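Aldo-keto reductase 1 (Coptotermes gestroi, PDB 5KET) binds NADP(+) and probably acts as an oxidoreductase that reduces carbonyl compounds, as members of the aldo/keto reductase family do. Local coordinates at residues A[59-64]-A[106-111]; A[77-82]-A[113-118]. All coordinates share one frame; numbering follows the deposited sequence.

Contact 1 (A[59-64]-A[106-111]); sequences QNEAAI and LEALQL
Glu61, at the start of helix 61-73, meets the last turn of helix 98-109 through the root of its side chain. Its CB does the touching, 3.5 Å from CD2 of Leu109 and 3.9 Å from CB of Ala108. From there CG stands anti to the carbonyl carbon (chi1 -43°), and the chain, which also touches Phe56 of a nearby loop, runs on extended to a buried carboxylate, where OE2 is hydrogen-bonded to the hydroxyl of Thr86 and more weakly to that of Ser105. Glutamate suits a place that needs methylenes against a helix and a polar tip reaching the barrel strand behind it. The leucine answers with one branch: CD2 of Leu109 packs on Glu61 and approaches Ile64 CB at 4.3 Å. Beside it the small side chains of Ala62 and Ala108 allow the helices to approach closely, their CB atoms 4.2 Å apart. The CA of Ala62 makes a CA-H...O contact with Ala108 O (3.2 Å). Just beyond, Gln110 with its positive phi ends helix 98-109 in a Schellman motif. Helix 61-73 is thus wedged between its neighbours: Ile64 rests on Ile41 and Ala63 on Pro34 and Val37 of helix 34-47, while Leu109 seats helix 98-109 on Ile84 and Val114 of strands 83-88 and 114-119.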
loop_
_atom_site.group_PDB
_atom_site.type_symbol
_atom_site.label_atom_id
_atom_site.label_comp_id
_atom_site.label_asym_id
_atom_site.label_seq_id
_atom_site.Cartn_x
_atom_site.Cartn_y
_atom_site.Cartn_z
ATOM N N GLN A 59 -5.237 -3.048 -12.081
ATOM C CA GLN A 59 -6.258 -3.377 -13.081
ATOM C C GLN A 59 -7.482 -4.055 -12.457
ATOM O O GLN A 59 -8.034 -5.012 -13.002
ATOM C CB GLN A 59 -5.669 -4.240 -14.197
ATOM C CG GLN A 59 -4.515 -3.600 -14.935
ATOM C CD GLN A 59 -3.686 -4.627 -15.676
ATOM O OE1 GLN A 59 -2.857 -4.290 -16.516
ATOM N NE2 GLN A 59 -3.902 -5.897 -15.361
ATOM N N ASN A 60 -7.913 -3.551 -11.301
ATOM C CA ASN A 60 -9.148 -4.002 -10.670
ATOM C C ASN A 60 -10.042 -2.839 -10.254
ATOM O O ASN A 60 -11.090 -3.070 -9.636
ATOM C CB ASN A 60 -8.842 -4.885 -9.457
ATOM C CG ASN A 60 -7.829 -4.258 -8.528
ATOM O OD1 ASN A 60 -7.863 -3.057 -8.263
ATOM N ND2 ASN A 60 -6.918 -5.075 -8.023
ATOM N N GLU A 61 -9.663 -1.599 -10.592
ATOM C CA GLU A 61 -10.411 -0.429 -10.141
ATOM C C GLU A 61 -11.831 -0.423 -10.689
ATOM O O GLU A 61 -12.777 -0.078 -9.976
ATOM C CB GLU A 61 -9.703 0.852 -10.563
ATOM C CG GLU A 61 -8.203 0.866 -10.393
ATOM C CD GLU A 61 -7.599 2.170 -10.918
ATOM O OE1 GLU A 61 -7.465 2.299 -12.159
ATOM O OE2 GLU A 61 -7.267 3.063 -10.098
ATOM N N ALA A 62 -11.989 -0.769 -11.969
ATOM C CA ALA A 62 -13.318 -0.790 -12.573
ATOM C C ALA A 62 -14.240 -1.747 -11.831
ATOM O O ALA A 62 -15.418 -1.442 -11.605
ATOM C CB ALA A 62 -13.215 -1.179 -14.047
ATOM N N ALA A 63 -13.717 -2.911 -11.444
ATOM C CA ALA A 63 -14.528 -3.881 -10.719
ATOM C C ALA A 63 -14.926 -3.353 -9.352
ATOM O O ALA A 63 -16.063 -3.554 -8.905
ATOM C CB ALA A 63 -13.761 -5.188 -10.573
ATOM N N ILE A 64 -13.986 -2.713 -8.658
ATOM C CA ILE A 64 -14.292 -2.103 -7.370
ATOM C C ILE A 64 -15.412 -1.084 -7.532
ATOM O O ILE A 64 -16.392 -1.087 -6.777
ATOM C CB ILE A 64 -13.020 -1.479 -6.766
ATOM C CG1 ILE A 64 -11.947 -2.562 -6.595
ATOM C CG2 ILE A 64 -13.323 -0.767 -5.458
ATOM C CD1 ILE A 64 -10.734 -2.125 -5.825
ATOM N N LEU A 106 -10.387 7.453 -11.266
ATOM C CA LEU A 106 -11.689 7.816 -10.718
ATOM C C LEU A 106 -12.830 7.266 -11.567
ATOM O O LEU A 106 -13.798 6.709 -11.033
ATOM C CB LEU A 106 -11.785 9.339 -10.589
ATOM C CG LEU A 106 -10.884 9.976 -9.523
ATOM C CD1 LEU A 106 -10.890 11.492 -9.618
ATOM C CD2 LEU A 106 -11.312 9.542 -8.132
ATOM N N GLU A 107 -12.742 7.405 -12.897
ATOM C CA GLU A 107 -13.852 6.959 -13.744
ATOM C C GLU A 107 -13.994 5.442 -13.739
ATOM O O GLU A 107 -15.097 4.920 -13.958
ATOM C CB GLU A 107 -13.693 7.443 -15.189
ATOM C CG GLU A 107 -13.050 8.793 -15.362
ATOM C CD GLU A 107 -12.743 9.121 -16.813
ATOM O OE1 GLU A 107 -13.063 10.259 -17.246
ATOM O OE2 GLU A 107 -12.197 8.244 -17.534
ATOM N N ALA A 108 -12.897 4.718 -13.512
ATOM C CA ALA A 108 -13.005 3.277 -13.333
ATOM C C ALA A 108 -13.668 2.953 -12.005
ATOM O O ALA A 108 -14.527 2.067 -11.929
ATOM C CB ALA A 108 -11.623 2.633 -13.423
ATOM N N LEU A 109 -13.282 3.667 -10.948
ATOM C CA LEU A 109 -13.952 3.571 -9.658
ATOM C C LEU A 109 -15.333 4.212 -9.663
ATOM O O LEU A 109 -16.104 3.994 -8.723
ATOM C CB LEU A 109 -13.079 4.228 -8.586
ATOM C CG LEU A 109 -11.598 3.800 -8.509
ATOM C CD1 LEU A 109 -10.789 4.758 -7.642
ATOM C CD2 LEU A 109 -11.524 2.366 -8.013
ATOM N N GLN A 110 -15.654 4.992 -10.699
ATOM C CA GLN A 110 -16.929 5.713 -10.802
ATOM C C GLN A 110 -17.180 6.600 -9.581
ATOM O O GLN A 110 -18.314 6.753 -9.122
ATOM C CB GLN A 110 -18.095 4.748 -11.019
ATOM C CG GLN A 110 -17.802 3.632 -12.008
ATOM C CD GLN A 110 -19.011 2.739 -12.249
ATOM O OE1 GLN A 110 -18.877 1.585 -12.621
ATOM N NE2 GLN A 110 -20.197 3.278 -12.055
ATOM N N LEU A 111 -16.119 7.201 -9.059
ATOM C CA LEU A 111 -16.220 8.135 -7.949
ATOM C C LEU A 111 -15.798 9.530 -8.386
ATOM O O LEU A 111 -15.062 9.708 -9.359
ATOM C CB LEU A 111 -15.342 7.695 -6.772
ATOM C CG LEU A 111 -15.319 6.197 -6.466
ATOM C CD1 LEU A 111 -14.244 5.899 -5.450
ATOM C CD2 LEU A 111 -16.708 5.748 -6.027
#

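Contact 2 (A[77-82]-A[113-118]); sequences LKREDV and YVDLYL
Arg79 and Asp115 form a salt bridge in which NH1 of Arg79 donates to OD1 of Asp115 over 2.8 Å, with an N-H...O angle of 161°. The carboxylate oxygen lies near the guanidinium plane and is met on its syn side, although the two flat groups as wholes are turned 64° apart. OD1 of Asp115 also accepts the backbone N-H of Ile84, so a single oxygen takes one bond from the arginine and one from the adjacent strand. That second bond probably helps keep the carboxylate in place for Arg79. While the edge of the guanidinium faces the aspartate, one of its faces lies flat on the ring of Tyr113, planes 9° apart. The Arg79 CZ sits 4.1 Å from the ring centroid, over the face, a cation-pi stack. Arginine suits the spot because its planar cation can bond at the edge and stack on the face at once. A bend at chi2 turns the chain so that CG also passes the phenol, 3.9 Å from Tyr113 OH. Putting a serine in place of Tyr113 would probably uncover that face of the guanidinium, leave it freer to turn away from Asp115, and cost Arg167 its aromatic partner as well. Farther out, CA of Glu80 comes to 4.1 Å from Tyr113 OH, and Val114 points away, into the layer between strand 114-119 and helix 98-109. The short 3-10 turn at 79-81 is held by Asp81 N to Lys78 O and Val82 N to Arg79 O bonds. Arg79 thus ties an alpha-to-beta loop to the start of the next parallel strand, at the N-terminal end of a TIM barrel, the end remote from the catalytic face.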
loop_
_atom_site.group_PDB
_atom_site.type_symbol
_atom_site.label_atom_id
_atom_site.label_comp_id
_atom_site.label_asym_id
_atom_site.label_seq_id
_atom_site.Cartn_x
_atom_site.Cartn_y
_atom_site.Cartn_z
ATOM N N LEU A 77 -24.884 2.122 2.689
ATOM C CA LEU A 77 -23.495 2.508 2.886
ATOM C C LEU A 77 -23.266 3.832 2.179
ATOM O O LEU A 77 -23.458 3.929 0.962
ATOM C CB LEU A 77 -22.538 1.439 2.361
ATOM C CG LEU A 77 -21.075 1.633 2.755
ATOM C CD1 LEU A 77 -20.967 1.974 4.235
ATOM C CD2 LEU A 77 -20.291 0.367 2.456
ATOM N N LYS A 78 -22.887 4.848 2.944
ATOM C CA LYS A 78 -22.623 6.166 2.394
ATOM C C LYS A 78 -21.183 6.252 1.912
ATOM O O LYS A 78 -20.284 5.580 2.429
ATOM C CB LYS A 78 -22.886 7.264 3.430
ATOM C CG LYS A 78 -24.282 7.271 4.026
ATOM N N ARG A 79 -20.974 7.096 0.911
ATOM C CA ARG A 79 -19.637 7.311 0.397
ATOM C C ARG A 79 -18.736 7.991 1.423
ATOM O O ARG A 79 -17.533 7.699 1.483
ATOM C CB ARG A 79 -19.744 8.137 -0.874
ATOM C CG ARG A 79 -18.439 8.625 -1.341
ATOM C CD ARG A 79 -17.482 7.419 -1.581
ATOM N NE ARG A 79 -16.342 7.808 -2.423
ATOM C CZ ARG A 79 -15.083 7.846 -2.026
ATOM N NH1 ARG A 79 -14.732 7.582 -0.772
ATOM N NH2 ARG A 79 -14.159 8.208 -2.843
ATOM N N GLU A 80 -19.292 8.877 2.241
ATOM C CA GLU A 80 -18.456 9.465 3.270
ATOM C C GLU A 80 -18.067 8.471 4.357
ATOM O O GLU A 80 -17.304 8.838 5.258
ATOM C CB GLU A 80 -19.163 10.663 3.891
ATOM C CG GLU A 80 -20.470 10.324 4.547
ATOM C CD GLU A 80 -20.828 11.316 5.629
ATOM O OE1 GLU A 80 -19.907 12.012 6.115
ATOM O OE2 GLU A 80 -22.021 11.404 5.993
ATOM N N ASP A 81 -18.551 7.232 4.291
ATOM C CA ASP A 81 -18.251 6.216 5.290
ATOM C C ASP A 81 -17.161 5.242 4.856
ATOM O O ASP A 81 -16.798 4.355 5.636
ATOM C CB ASP A 81 -19.523 5.429 5.639
ATOM C CG ASP A 81 -20.564 6.274 6.360
ATOM O OD1 ASP A 81 -20.184 7.219 7.084
ATOM O OD2 ASP A 81 -21.769 5.987 6.200
ATOM N N VAL A 82 -16.623 5.383 3.647
ATOM C CA VAL A 82 -15.645 4.442 3.115
ATOM C C VAL A 82 -14.417 5.214 2.642
ATOM O O VAL A 82 -14.518 6.345 2.153
ATOM C CB VAL A 82 -16.252 3.580 1.972
ATOM C CG1 VAL A 82 -16.426 4.398 0.693
ATOM C CG2 VAL A 82 -15.409 2.337 1.716
ATOM N N TYR A 113 -14.166 11.449 -6.179
ATOM C CA TYR A 113 -12.977 11.725 -5.385
ATOM C C TYR A 113 -12.511 10.431 -4.732
ATOM O O TYR A 113 -13.317 9.536 -4.469
ATOM C CB TYR A 113 -13.246 12.797 -4.316
ATOM C CG TYR A 113 -13.971 12.327 -3.063
ATOM C CD1 TYR A 113 -15.363 12.313 -2.997
ATOM C CD2 TYR A 113 -13.256 11.929 -1.932
ATOM C CE1 TYR A 113 -16.026 11.896 -1.846
ATOM C CE2 TYR A 113 -13.906 11.508 -0.782
ATOM C CZ TYR A 113 -15.292 11.494 -0.738
ATOM O OH TYR A 113 -15.933 11.080 0.419
ATOM N N VAL A 114 -11.206 10.332 -4.485
ATOM C CA VAL A 114 -10.659 9.275 -3.644
ATOM C C VAL A 114 -10.206 9.909 -2.337
ATOM O O VAL A 114 -9.936 11.112 -2.251
ATOM C CB VAL A 114 -9.497 8.507 -4.309
ATOM C CG1 VAL A 114 -10.003 7.619 -5.435
ATOM C CG2 VAL A 114 -8.418 9.473 -4.812
ATOM N N ASP A 115 -10.118 9.088 -1.299
ATOM C CA ASP A 115 -9.705 9.659 -0.029
ATOM C C ASP A 115 -8.200 9.864 0.039
ATOM O O ASP A 115 -7.739 10.779 0.735
ATOM C CB ASP A 115 -10.202 8.784 1.115
ATOM C CG ASP A 115 -11.706 8.733 1.169
ATOM O OD1 ASP A 115 -12.289 7.887 0.458
ATOM O OD2 ASP A 115 -12.307 9.562 1.889
ATOM N N LEU A 116 -7.430 9.065 -0.698
ATOM C CA LEU A 116 -5.978 9.074 -0.560
ATOM C C LEU A 116 -5.340 8.677 -1.881
ATOM O O LEU A 116 -5.643 7.605 -2.412
ATOM C CB LEU A 116 -5.549 8.118 0.549
ATOM C CG LEU A 116 -4.045 8.008 0.742
ATOM C CD1 LEU A 116 -3.468 9.345 1.184
ATOM C CD2 LEU A 116 -3.719 6.920 1.737
ATOM N N TYR A 117 -4.452 9.525 -2.397
ATOM C CA TYR A 117 -3.762 9.300 -3.667
ATOM C C TYR A 117 -2.260 9.260 -3.415
ATOM O O TYR A 117 -1.681 10.241 -2.935
ATOM C CB TYR A 117 -4.105 10.396 -4.680
ATOM C CG TYR A 117 -3.851 10.014 -6.115
ATOM C CD1 TYR A 117 -4.164 8.745 -6.579
ATOM C CD2 TYR A 117 -3.311 10.923 -7.011
ATOM C CE1 TYR A 117 -3.944 8.390 -7.889
ATOM C CE2 TYR A 117 -3.080 10.576 -8.329
ATOM C CZ TYR A 117 -3.405 9.312 -8.761
ATOM O OH TYR A 117 -3.184 8.973 -10.076
ATOM N N LEU A 118 -1.632 8.140 -3.754
ATOM C CA LEU A 118 -0.218 7.954 -3.486
ATOM C C LEU A 118 0.608 7.939 -4.764
ATOM O O LEU A 118 0.173 7.447 -5.808
ATOM C CB LEU A 118 0.047 6.645 -2.749
ATOM C CG LEU A 118 -0.881 6.257 -1.603
ATOM C CD1 LEU A 118 -0.384 4.937 -1.033
ATOM C CD2 LEU A 118 -0.918 7.379 -0.583
#

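The two contacts interleave along the chain: 59-64, 77-82, 106-111, then 113-118, so helix 61-73, its exit loop, helix 98-109 and strand 114-119 are each visited in turn. Their centres lie about 13 Å apart on one side of the same TIM barrel. They meet where helix 98-109 passes into strand 114-119: Leu111 CD1 packs on Arg79 NH2 at 3.5 Å, and Leu106 CD2 on Val114 CG1 at 3.6 Å. Contact 1 joins two outer helices and lies nearer the cofactor, with the Ile64 side chain about 8 Å from NADP. Contact 2 lies at the N-terminal end of the strands, where it ties the loop before strand 83-88 to the start of strand 114-119, so together they join successive beta/alpha units.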